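Local structure of putative Semialdehyde dehydrogenase (Oryza sativa, 2CVO) at residues Glu22-Val28 / Gln48-Met54; Ala31-Ala37 / Phe64-His70; Glu104-Gly108 / Arg139-Leu143; Ile159-Val165 / Asn346-Met350. The protein probably catalyses the NADPH-dependent reduction of N-acetyl-L-glutamyl 5-phosphate to N-acetyl-L-glutamate semialdehyde, a step of chloroplast arginine biosynthesis. One frame throughout, in Å; residues are numbered along the deposited sequence.

Contact 1: Glu22-Val28 / Gln48-Met54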
# COMPACT_ATOMS: atom_id res chain seq x y z
N GLU A 22 -3.87 4.26 -43.30
CA GLU A 22 -3.30 5.58 -43.04
C GLU A 22 -2.58 5.71 -41.70
O GLU A 22 -3.20 5.99 -40.67
CB GLU A 22 -4.39 6.65 -43.14
CG GLU A 22 -4.29 7.49 -44.41
CD GLU A 22 -2.99 8.26 -44.49
OE1 GLU A 22 -1.91 7.63 -44.46
OE2 GLU A 22 -3.04 9.51 -44.59
N GLU A 23 -1.27 5.52 -41.73
CA GLU A 23 -0.45 5.62 -40.53
C GLU A 23 -0.01 7.06 -40.29
O GLU A 23 0.34 7.78 -41.22
CB GLU A 23 0.77 4.70 -40.65
CG GLU A 23 1.73 4.79 -39.46
CD GLU A 23 2.77 3.67 -39.45
OE1 GLU A 23 2.37 2.49 -39.30
OE2 GLU A 23 3.97 3.97 -39.60
N VAL A 24 -0.03 7.46 -39.02
CA VAL A 24 0.38 8.80 -38.61
C VAL A 24 1.70 8.68 -37.85
O VAL A 24 1.76 8.03 -36.81
CB VAL A 24 -0.67 9.45 -37.69
CG1 VAL A 24 -0.23 10.85 -37.30
CG2 VAL A 24 -2.02 9.49 -38.38
N ARG A 25 2.75 9.30 -38.38
CA ARG A 25 4.07 9.25 -37.75
C ARG A 25 4.15 10.19 -36.55
O ARG A 25 4.03 11.41 -36.70
CB ARG A 25 5.15 9.57 -38.78
CG ARG A 25 5.08 8.68 -40.03
CD ARG A 25 6.17 9.01 -41.05
NE ARG A 25 7.49 8.54 -40.63
CZ ARG A 25 7.88 7.27 -40.66
NH1 ARG A 25 7.06 6.32 -41.10
NH2 ARG A 25 9.10 6.94 -40.25
N ILE A 26 4.37 9.61 -35.37
CA ILE A 26 4.43 10.38 -34.13
C ILE A 26 5.82 10.60 -33.54
O ILE A 26 6.68 9.71 -33.57
CB ILE A 26 3.59 9.70 -33.01
CG1 ILE A 26 2.15 9.50 -33.48
CG2 ILE A 26 3.68 10.51 -31.72
CD1 ILE A 26 1.43 10.78 -33.84
N ALA A 27 6.03 11.79 -32.99
CA ALA A 27 7.28 12.13 -32.35
C ALA A 27 6.94 12.45 -30.90
O ALA A 27 5.94 13.12 -30.63
CB ALA A 27 7.91 13.34 -33.01
N VAL A 28 7.75 11.95 -29.97
CA VAL A 28 7.53 12.20 -28.55
C VAL A 28 8.79 12.82 -27.96
O VAL A 28 9.82 12.15 -27.84
CB VAL A 28 7.21 10.89 -27.79
CG1 VAL A 28 6.80 11.21 -26.35
CG2 VAL A 28 6.10 10.13 -28.50
N GLN A 48 -3.54 3.65 -35.73
CA GLN A 48 -2.94 4.56 -36.70
C GLN A 48 -1.70 5.26 -36.18
O GLN A 48 -0.68 5.33 -36.87
CB GLN A 48 -3.95 5.61 -37.19
CG GLN A 48 -4.98 5.07 -38.19
CD GLN A 48 -6.26 4.59 -37.53
OE1 GLN A 48 -7.04 3.86 -38.14
NE2 GLN A 48 -6.49 5.02 -36.29
N PHE A 49 -1.78 5.80 -34.96
CA PHE A 49 -0.64 6.50 -34.37
C PHE A 49 0.51 5.54 -34.14
O PHE A 49 0.35 4.50 -33.50
CB PHE A 49 -1.04 7.15 -33.04
CG PHE A 49 -2.01 8.30 -33.18
CD1 PHE A 49 -2.58 8.62 -34.41
CD2 PHE A 49 -2.37 9.06 -32.06
CE1 PHE A 49 -3.48 9.68 -34.53
CE2 PHE A 49 -3.27 10.12 -32.17
CZ PHE A 49 -3.83 10.43 -33.41
N ARG A 50 1.68 5.88 -34.67
CA ARG A 50 2.87 5.04 -34.53
C ARG A 50 4.09 5.88 -34.21
O ARG A 50 4.47 6.75 -34.99
CB ARG A 50 3.10 4.23 -35.82
CG ARG A 50 2.80 2.74 -35.69
CD ARG A 50 4.05 1.95 -35.29
NE ARG A 50 4.92 1.71 -36.44
CZ ARG A 50 6.16 1.22 -36.36
NH1 ARG A 50 6.68 0.91 -35.19
NH2 ARG A 50 6.87 1.04 -37.47
N ILE A 51 4.70 5.63 -33.06
CA ILE A 51 5.88 6.38 -32.63
C ILE A 51 7.08 6.11 -33.53
O ILE A 51 7.45 4.96 -33.77
CB ILE A 51 6.26 6.02 -31.18
CG1 ILE A 51 5.11 6.39 -30.23
CG2 ILE A 51 7.54 6.75 -30.78
CD1 ILE A 51 5.34 5.97 -28.80
N LYS A 52 7.68 7.18 -34.03
CA LYS A 52 8.84 7.07 -34.90
C LYS A 52 10.06 7.77 -34.32
O LYS A 52 11.19 7.48 -34.69
CB LYS A 52 8.53 7.63 -36.29
CG LYS A 52 7.67 6.71 -37.15
CD LYS A 52 8.36 5.36 -37.35
CE LYS A 52 7.64 4.51 -38.38
NZ LYS A 52 6.20 4.33 -38.04
N VAL A 53 9.82 8.70 -33.39
CA VAL A 53 10.91 9.44 -32.76
C VAL A 53 10.64 9.72 -31.29
O VAL A 53 9.55 10.15 -30.92
CB VAL A 53 11.14 10.81 -33.47
CG1 VAL A 53 12.38 11.48 -32.90
CG2 VAL A 53 11.29 10.61 -34.97
N MET A 54 11.63 9.45 -30.44
CA MET A 54 11.50 9.70 -29.01
C MET A 54 12.80 10.34 -28.52
O MET A 54 13.88 9.90 -28.90
CB MET A 54 11.25 8.40 -28.24
CG MET A 54 9.97 7.68 -28.62
SD MET A 54 9.54 6.36 -27.44
CE MET A 54 10.63 5.05 -27.98

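Contact 2: Ala31-Ala37 / Phe64-His70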
# COMPACT_ATOMS: atom_id res chain seq x y z
N ALA A 31 10.46 11.80 -23.45
CA ALA A 31 9.75 10.56 -23.17
C ALA A 31 10.30 9.71 -22.02
O ALA A 31 9.77 8.63 -21.75
CB ALA A 31 9.71 9.72 -24.43
N SER A 32 11.33 10.18 -21.32
CA SER A 32 11.90 9.39 -20.24
C SER A 32 11.11 9.38 -18.93
O SER A 32 11.44 8.63 -18.01
CB SER A 32 13.34 9.83 -19.97
OG SER A 32 13.40 11.18 -19.56
N GLY A 33 10.07 10.20 -18.84
CA GLY A 33 9.27 10.24 -17.62
C GLY A 33 8.02 9.38 -17.73
O GLY A 33 7.83 8.68 -18.72
N TYR A 34 7.16 9.44 -16.71
CA TYR A 34 5.94 8.65 -16.72
C TYR A 34 5.00 9.08 -17.84
O TYR A 34 4.30 8.25 -18.42
CB TYR A 34 5.22 8.76 -15.36
CG TYR A 34 5.96 8.06 -14.23
CD1 TYR A 34 6.63 6.85 -14.45
CD2 TYR A 34 5.95 8.59 -12.94
CE1 TYR A 34 7.29 6.19 -13.41
CE2 TYR A 34 6.61 7.94 -11.89
CZ TYR A 34 7.27 6.74 -12.14
OH TYR A 34 7.93 6.11 -11.11
N THR A 35 5.00 10.37 -18.15
CA THR A 35 4.15 10.88 -19.23
C THR A 35 4.46 10.12 -20.51
O THR A 35 3.57 9.59 -21.16
CB THR A 35 4.42 12.38 -19.47
OG1 THR A 35 4.07 13.12 -18.29
CG2 THR A 35 3.59 12.88 -20.64
N GLY A 36 5.74 10.08 -20.86
CA GLY A 36 6.17 9.38 -22.06
C GLY A 36 5.81 7.92 -22.02
O GLY A 36 5.34 7.35 -23.02
N ALA A 37 6.02 7.28 -20.87
CA ALA A 37 5.70 5.87 -20.73
C ALA A 37 4.21 5.67 -21.03
O ALA A 37 3.85 4.74 -21.75
CB ALA A 37 6.03 5.38 -19.32
N PHE A 64 14.58 2.29 -24.87
CA PHE A 64 13.42 2.62 -24.04
C PHE A 64 13.06 1.48 -23.10
O PHE A 64 12.63 1.71 -21.98
CB PHE A 64 12.20 2.96 -24.90
CG PHE A 64 11.18 3.80 -24.18
CD1 PHE A 64 11.47 5.11 -23.83
CD2 PHE A 64 9.95 3.27 -23.84
CE1 PHE A 64 10.55 5.89 -23.14
CE2 PHE A 64 9.02 4.04 -23.14
CZ PHE A 64 9.32 5.35 -22.80
N GLY A 65 13.24 0.25 -23.58
CA GLY A 65 12.94 -0.91 -22.76
C GLY A 65 13.84 -0.99 -21.55
O GLY A 65 13.54 -1.71 -20.60
N SER A 66 14.96 -0.26 -21.58
CA SER A 66 15.90 -0.24 -20.46
C SER A 66 15.47 0.80 -19.44
O SER A 66 15.76 0.67 -18.25
CB SER A 66 17.31 0.09 -20.95
OG SER A 66 17.81 -0.93 -21.80
N VAL A 67 14.80 1.85 -19.91
CA VAL A 67 14.33 2.90 -19.02
C VAL A 67 13.05 2.43 -18.34
O VAL A 67 12.84 2.65 -17.15
CB VAL A 67 14.05 4.21 -19.80
CG1 VAL A 67 13.56 5.29 -18.86
CG2 VAL A 67 15.33 4.67 -20.52
N PHE A 68 12.20 1.76 -19.12
CA PHE A 68 10.93 1.22 -18.64
C PHE A 68 10.83 -0.27 -19.00
O PHE A 68 10.34 -0.62 -20.07
CB PHE A 68 9.76 1.99 -19.25
CG PHE A 68 9.57 3.37 -18.67
CD1 PHE A 68 9.08 3.53 -17.38
CD2 PHE A 68 9.90 4.50 -19.41
CE1 PHE A 68 8.92 4.80 -16.83
CE2 PHE A 68 9.74 5.78 -18.87
CZ PHE A 68 9.25 5.93 -17.58
N PRO A 69 11.30 -1.15 -18.10
CA PRO A 69 11.27 -2.60 -18.32
C PRO A 69 9.90 -3.19 -18.68
O PRO A 69 9.84 -4.25 -19.31
CB PRO A 69 11.82 -3.15 -17.01
CG PRO A 69 12.79 -2.10 -16.59
CD PRO A 69 12.00 -0.82 -16.85
N HIS A 70 8.82 -2.53 -18.28
CA HIS A 70 7.49 -3.06 -18.58
C HIS A 70 7.12 -2.94 -20.06
O HIS A 70 6.14 -3.52 -20.51
CB HIS A 70 6.42 -2.39 -17.72
CG HIS A 70 6.05 -1.00 -18.17
ND1 HIS A 70 6.91 0.07 -18.09
CD2 HIS A 70 4.89 -0.51 -18.68
CE1 HIS A 70 6.30 1.16 -18.52
NE2 HIS A 70 5.07 0.83 -18.88

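Contact 3: Glu104-Gly108 / Arg139-Leu143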
# COMPACT_ATOMS: atom_id res chain seq x y z
N GLU A 104 10.75 27.30 -26.28
CA GLU A 104 11.78 27.42 -27.30
C GLU A 104 11.60 26.38 -28.41
O GLU A 104 11.34 26.72 -29.56
CB GLU A 104 13.16 27.24 -26.67
CG GLU A 104 14.29 27.06 -27.69
CD GLU A 104 15.26 25.95 -27.31
OE1 GLU A 104 14.81 24.78 -27.18
OE2 GLU A 104 16.46 26.23 -27.13
N ILE A 105 11.75 25.11 -28.04
CA ILE A 105 11.63 24.00 -28.98
C ILE A 105 10.39 24.06 -29.87
O ILE A 105 10.48 23.88 -31.08
CB ILE A 105 11.66 22.65 -28.24
CG1 ILE A 105 13.03 22.46 -27.60
CG2 ILE A 105 11.34 21.51 -29.21
CD1 ILE A 105 13.23 21.12 -26.91
N ILE A 106 9.23 24.30 -29.26
CA ILE A 106 8.00 24.36 -30.03
C ILE A 106 8.04 25.55 -30.99
O ILE A 106 7.65 25.43 -32.15
CB ILE A 106 6.77 24.47 -29.11
CG1 ILE A 106 6.66 23.21 -28.25
CG2 ILE A 106 5.51 24.65 -29.95
CD1 ILE A 106 5.47 23.19 -27.31
N LYS A 107 8.53 26.69 -30.51
CA LYS A 107 8.62 27.90 -31.33
C LYS A 107 9.44 27.64 -32.60
O LYS A 107 9.17 28.21 -33.66
CB LYS A 107 9.27 29.04 -30.54
CG LYS A 107 9.17 30.40 -31.22
CD LYS A 107 10.34 31.32 -30.86
CE LYS A 107 10.44 31.55 -29.36
NZ LYS A 107 11.63 32.39 -29.00
N GLY A 108 10.43 26.76 -32.47
CA GLY A 108 11.28 26.44 -33.61
C GLY A 108 10.92 25.18 -34.37
O GLY A 108 11.75 24.64 -35.10
N ARG A 139 8.67 32.75 -23.22
CA ARG A 139 9.58 32.88 -24.35
C ARG A 139 8.94 32.72 -25.73
O ARG A 139 9.65 32.67 -26.73
CB ARG A 139 10.72 31.86 -24.21
CG ARG A 139 11.42 31.92 -22.87
CD ARG A 139 12.44 30.81 -22.74
NE ARG A 139 13.01 30.75 -21.40
CZ ARG A 139 13.87 29.81 -21.00
NH1 ARG A 139 14.25 28.86 -21.83
NH2 ARG A 139 14.33 29.83 -19.76
N ALA A 140 7.62 32.64 -25.76
CA ALA A 140 6.89 32.49 -27.02
C ALA A 140 5.51 33.15 -26.92
O ALA A 140 4.49 32.52 -27.22
CB ALA A 140 6.75 31.01 -27.38
N PRO A 141 5.47 34.43 -26.52
CA PRO A 141 4.23 35.20 -26.36
C PRO A 141 3.35 35.23 -27.61
O PRO A 141 2.12 35.16 -27.51
CB PRO A 141 4.74 36.59 -25.96
CG PRO A 141 6.09 36.66 -26.62
CD PRO A 141 6.65 35.30 -26.32
N GLU A 142 3.97 35.34 -28.78
CA GLU A 142 3.24 35.38 -30.04
C GLU A 142 2.56 34.04 -30.28
O GLU A 142 1.39 33.97 -30.64
CB GLU A 142 4.18 35.69 -31.21
CG GLU A 142 5.66 35.79 -30.85
CD GLU A 142 6.21 34.52 -30.20
OE1 GLU A 142 6.06 33.42 -30.77
OE2 GLU A 142 6.81 34.64 -29.11
N LEU A 143 3.32 32.97 -30.06
CA LEU A 143 2.81 31.62 -30.26
C LEU A 143 1.69 31.32 -29.28
O LEU A 143 0.71 30.66 -29.63
CB LEU A 143 3.94 30.61 -30.10
CG LEU A 143 3.67 29.18 -30.54
CD1 LEU A 143 3.21 29.16 -31.99
CD2 LEU A 143 4.94 28.36 -30.38

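Contact 4: Ile159-Val165 / Asn346-Met350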
# COMPACT_ATOMS: atom_id res chain seq x y z
N ILE A 159 -10.12 23.16 -30.63
CA ILE A 159 -9.07 22.15 -30.69
C ILE A 159 -8.95 21.47 -32.04
O ILE A 159 -7.85 21.26 -32.55
CB ILE A 159 -9.32 21.05 -29.63
CG1 ILE A 159 -9.30 21.67 -28.22
CG2 ILE A 159 -8.28 19.94 -29.76
CD1 ILE A 159 -9.71 20.71 -27.12
N ARG A 160 -10.09 21.13 -32.63
CA ARG A 160 -10.14 20.44 -33.91
C ARG A 160 -9.33 21.11 -35.02
O ARG A 160 -8.67 20.43 -35.81
CB ARG A 160 -11.60 20.32 -34.36
CG ARG A 160 -11.84 19.31 -35.46
CD ARG A 160 -13.21 19.51 -36.09
NE ARG A 160 -14.30 19.41 -35.12
CZ ARG A 160 -14.83 18.27 -34.71
NH1 ARG A 160 -14.38 17.11 -35.18
NH2 ARG A 160 -15.82 18.28 -33.83
N ASN A 161 -9.37 22.44 -35.07
CA ASN A 161 -8.66 23.19 -36.10
C ASN A 161 -7.35 23.79 -35.63
O ASN A 161 -6.67 24.47 -36.39
CB ASN A 161 -9.56 24.32 -36.62
CG ASN A 161 -10.93 23.82 -37.06
OD1 ASN A 161 -11.04 23.01 -37.98
ND2 ASN A 161 -11.97 24.29 -36.38
N ALA A 162 -6.99 23.53 -34.38
CA ALA A 162 -5.76 24.07 -33.82
C ALA A 162 -4.51 23.34 -34.28
O ALA A 162 -4.54 22.16 -34.61
CB ALA A 162 -5.84 24.06 -32.30
N ARG A 163 -3.40 24.07 -34.31
CA ARG A 163 -2.12 23.50 -34.69
C ARG A 163 -1.37 23.19 -33.40
O ARG A 163 -0.79 22.11 -33.24
CB ARG A 163 -1.31 24.49 -35.54
CG ARG A 163 0.15 24.08 -35.69
CD ARG A 163 0.90 24.99 -36.65
NE ARG A 163 2.34 24.74 -36.60
CZ ARG A 163 3.15 25.22 -35.66
NH1 ARG A 163 2.66 25.97 -34.68
NH2 ARG A 163 4.44 24.93 -35.69
N LEU A 164 -1.37 24.16 -32.49
CA LEU A 164 -0.71 24.00 -31.20
C LEU A 164 -1.76 23.89 -30.09
O LEU A 164 -2.56 24.80 -29.88
CB LEU A 164 0.20 25.20 -30.92
CG LEU A 164 0.87 25.19 -29.55
CD1 LEU A 164 1.66 23.89 -29.37
CD2 LEU A 164 1.78 26.40 -29.41
N VAL A 165 -1.75 22.76 -29.40
CA VAL A 165 -2.71 22.53 -28.32
C VAL A 165 -2.02 22.38 -26.97
O VAL A 165 -1.13 21.54 -26.80
CB VAL A 165 -3.56 21.29 -28.58
CG1 VAL A 165 -4.30 20.88 -27.31
CG2 VAL A 165 -4.56 21.58 -29.70
N ASN A 346 -7.06 14.50 -27.91
CA ASN A 346 -6.96 15.73 -28.69
C ASN A 346 -6.33 15.52 -30.06
O ASN A 346 -6.80 16.09 -31.05
CB ASN A 346 -6.19 16.79 -27.89
CG ASN A 346 -6.97 17.29 -26.70
OD1 ASN A 346 -8.18 17.50 -26.78
ND2 ASN A 346 -6.28 17.50 -25.58
N LEU A 347 -5.28 14.71 -30.13
CA LEU A 347 -4.63 14.45 -31.41
C LEU A 347 -5.58 13.71 -32.35
O LEU A 347 -5.56 13.93 -33.56
CB LEU A 347 -3.34 13.64 -31.23
CG LEU A 347 -2.54 13.48 -32.54
CD1 LEU A 347 -2.28 14.86 -33.12
CD2 LEU A 347 -1.22 12.75 -32.29
N ASN A 348 -6.40 12.81 -31.80
CA ASN A 348 -7.35 12.08 -32.64
C ASN A 348 -8.26 13.11 -33.31
O ASN A 348 -8.45 13.09 -34.53
CB ASN A 348 -8.22 11.13 -31.80
CG ASN A 348 -7.48 9.87 -31.40
OD1 ASN A 348 -6.77 9.27 -32.21
ND2 ASN A 348 -7.67 9.43 -30.16
N LEU A 349 -8.81 14.01 -32.50
CA LEU A 349 -9.69 15.06 -32.99
C LEU A 349 -9.01 15.92 -34.05
O LEU A 349 -9.60 16.23 -35.09
CB LEU A 349 -10.14 15.93 -31.81
CG LEU A 349 -11.04 17.12 -32.12
CD1 LEU A 349 -12.34 16.64 -32.75
CD2 LEU A 349 -11.31 17.90 -30.83
N MET A 350 -7.77 16.30 -33.79
CA MET A 350 -7.00 17.12 -34.71
C MET A 350 -6.69 16.41 -36.03
O MET A 350 -6.58 17.05 -37.07
CB MET A 350 -5.69 17.56 -34.04
CG MET A 350 -5.90 18.44 -32.81
SD MET A 350 -4.49 18.41 -31.68
CE MET A 350 -3.36 19.56 -32.49
O HOH W 1 -12.34 15.78 -35.91

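Contact 1: Glu22-Val28 / Gln48-Met54
Gln-48 O accepts the backbone N-H of Val-24 at 3.1 Å, opening the parallel pairing of a Rossmann-type beta-alpha-beta unit whose two strands are connected through helix 34-43. The Phe-49 ring lies beside Val-24 and points the same way, with CD1 3.9 Å from Val-24 CB; Leu-43 and Leu-347 cover this apolar face. Arg-50 pairs through both backbone polar atoms, N donating to Val-24 O and O accepting from Ile-26 N. On the other face, Glu-23 OE1 lies in the plane of the Arg-50 guanidinium at its edge, although 3.9 Å to Arg-50 NE makes this a long salt bridge. Ile-51 returns to the apolar face, CG1 against Val-28 CG2. A beta bulge follows: Ile-26 O receives a nearly straight bond from Lys-52 N (2.8 Å, 175°) and a weak one from Val-53 N (3.3 Å). Bends at chi2 and chi4 carry Lys-52 over one face of the Arg-25 guanidinium and bring NZ to Glu-23 OE2 at 2.7 Å, from above the carboxylate plane. This carboxylate probably offsets the like charges of Lys-52 NZ and Arg-25 NH1, 3.8 Å apart. Val-53 O takes Val-28 N, and Met-54 CA directs its hydrogen at Val-28 O, 3.2 Å away.

Contact 2: Ala31-Ala37 / Phe64-His70
Phe-68 and Ala-37 meet face on: the Ala-37 methyl CB stands 3.7 Å from the Phe-68 ring centroid, only 10° off the ring normal, a CH-pi contact. The phenyl is sent toward helix 34-43 from a CB that itself points there, with CG placed anti to the carbonyl carbon (chi1 -74°). All six ring carbons of Phe-68 lie 3.7 to 4.1 Å from Ala-37 CB, which places the methyl over the ring centre. Farther out, CE1 reaches Tyr-34 CD1 at 3.9 Å, near the planes of both rings. CE2 comes to 3.4 Å from Ser-32 O, and the tip, CZ, to 3.3 Å from Gly-33 O; both oxygens approach obliquely. Phe-64 differs: its ring edge, at CE1, meets Ala-31 O at 3.2 Å. Residues 31-37 form part of the glycine-rich turn that leads from the first Rossmann strand into helix 34-43, with Gly-33 as N-cap. Tyr-34 OH is hydrogen-bonded to Glu-216 and Thr-215 of the third subunit, and the His-70 ring meets Phe-365 of the second. No hydrogen bond spans the two segments; Phe-68 contributes packing, while the Phe-64 edge at Ala-31 O is consistent with a weakly polar C-H to oxygen attraction.

Contact 3: Glu104-Gly108 / Arg139-Leu143
Leu-143 and Ile-106 form the apolar centre here, with Leu-143 CD2 touching Ile-106 CG2 at 3.8 Å as the two side chains cross at about a right angle. Two torsions explain the reach of Leu-143: the first (chi1 -168°) sets CG anti to the backbone N, and the second sets CD2 anti to CA, where it also meets Lys-107 CA at 3.8 Å. Ile-106 presents the CG2 branch, while Phe-122 and Leu-164 pack against both partners from outside the two segments. Lys-107 is nearly straight as far as CD and then bends at chi3 (-58°). This turn brings its end across the oxygen end of the Arg-139 carbonyl: CE and NZ both stand 3.0 Å from Arg-139 O. CE also reaches Ala-140 CB at 4.2 Å. Glu-142 has an unusual first torsion, close to eclipsed (chi1 4°), that curls the carboxylate back toward its own backbone; OE1 accepts a weak bond from Leu-143 N at 2.9 Å. Its other oxygen, OE2, remains 5.3 Å from Lys-107 NZ, where a weak electrostatic attraction is possible without direct contact. A small aliphatic patch, with Ile-106 buried and Leu-143 partly exposed, bordered by polar side chains, suits two helices on the flank of a Rossmann sheet: helix 101-107, which connects strands 92-94 and 114-117, beside the short helix 141-144 that precedes strand 148-149.

Contact 4: Ile159-Val165 / Asn346-Met350
Met-350 and Val-165 make an apolar contact, Met-350 CE lying 3.6 Å from Val-165 CG2 as the two side chains slide past each other in opposite directions. A bend at chi3 (80°) turns this methyl toward the start of strand 164-166. Ile-159 CG2 touches both Met-350 CG and, at 3.8 Å, Leu-349 CD2, the side chains of Ile-159 and Leu-349 crossing at about a right angle.

Contacts between aliphatic and polar groups come second. The Met-350 methyl CE also nears Ala-162 O, and nearer the backbone Met-350 CG rests 3.4 Å from Ile-159 O. Leu-349 CD1 sits over one face of the Arg-160 guanidinium, displaced toward its rim and 3.2 Å from NH1. The amide of Asn-346 turns OD1 to Ile-159 CD1 at 3.6 Å, yet its polar needs are met elsewhere: Thr-152 OG1 bonds OD1, and Gly-150 O receives ND2.

Hydrogen bonding across the two segments passes through water. One molecule donates to Leu-349 O at 2.9 Å; its other link, to Arg-160 NH1, is weak and so short that it is doubtful. Within the second segment, Met-350 N to Asn-346 O (2.9 Å) is an ordinary helical bond.

Helix 336-351, which follows the last strand of the mixed sheet, thus returns to cover the Rossmann sheet. Such a late helix packed back on the nucleotide-binding domain is characteristic of the semialdehyde dehydrogenase fold.

In the fold
Contact 1 pairs the two strands of a beta-alpha-beta unit, and contact 2 packs the start of its helix 34-43 against residues 64-70; they touch through Met-54 and Phe-64. Contact 1 depends on backbone bonds and a charged outer face, whereas contact 2 is buried, aromatic and extended by neighbouring subunits. Helix 336-351 connects contact 1 to contact 4, with Leu-347 meeting Phe-49 and Ile-26. Leu-164 belongs to the strand start of contact 4 yet faces contact 3, where it packs on Leu-143 and Ile-106; Val-165 faces helix 336-351 instead, so contacts 3 and 4 sit on opposite faces of strand 164-166. Contact 3 is the most superficial, with exposed lysine and glutamate at its border, while contact 4 is largely apolar and buried.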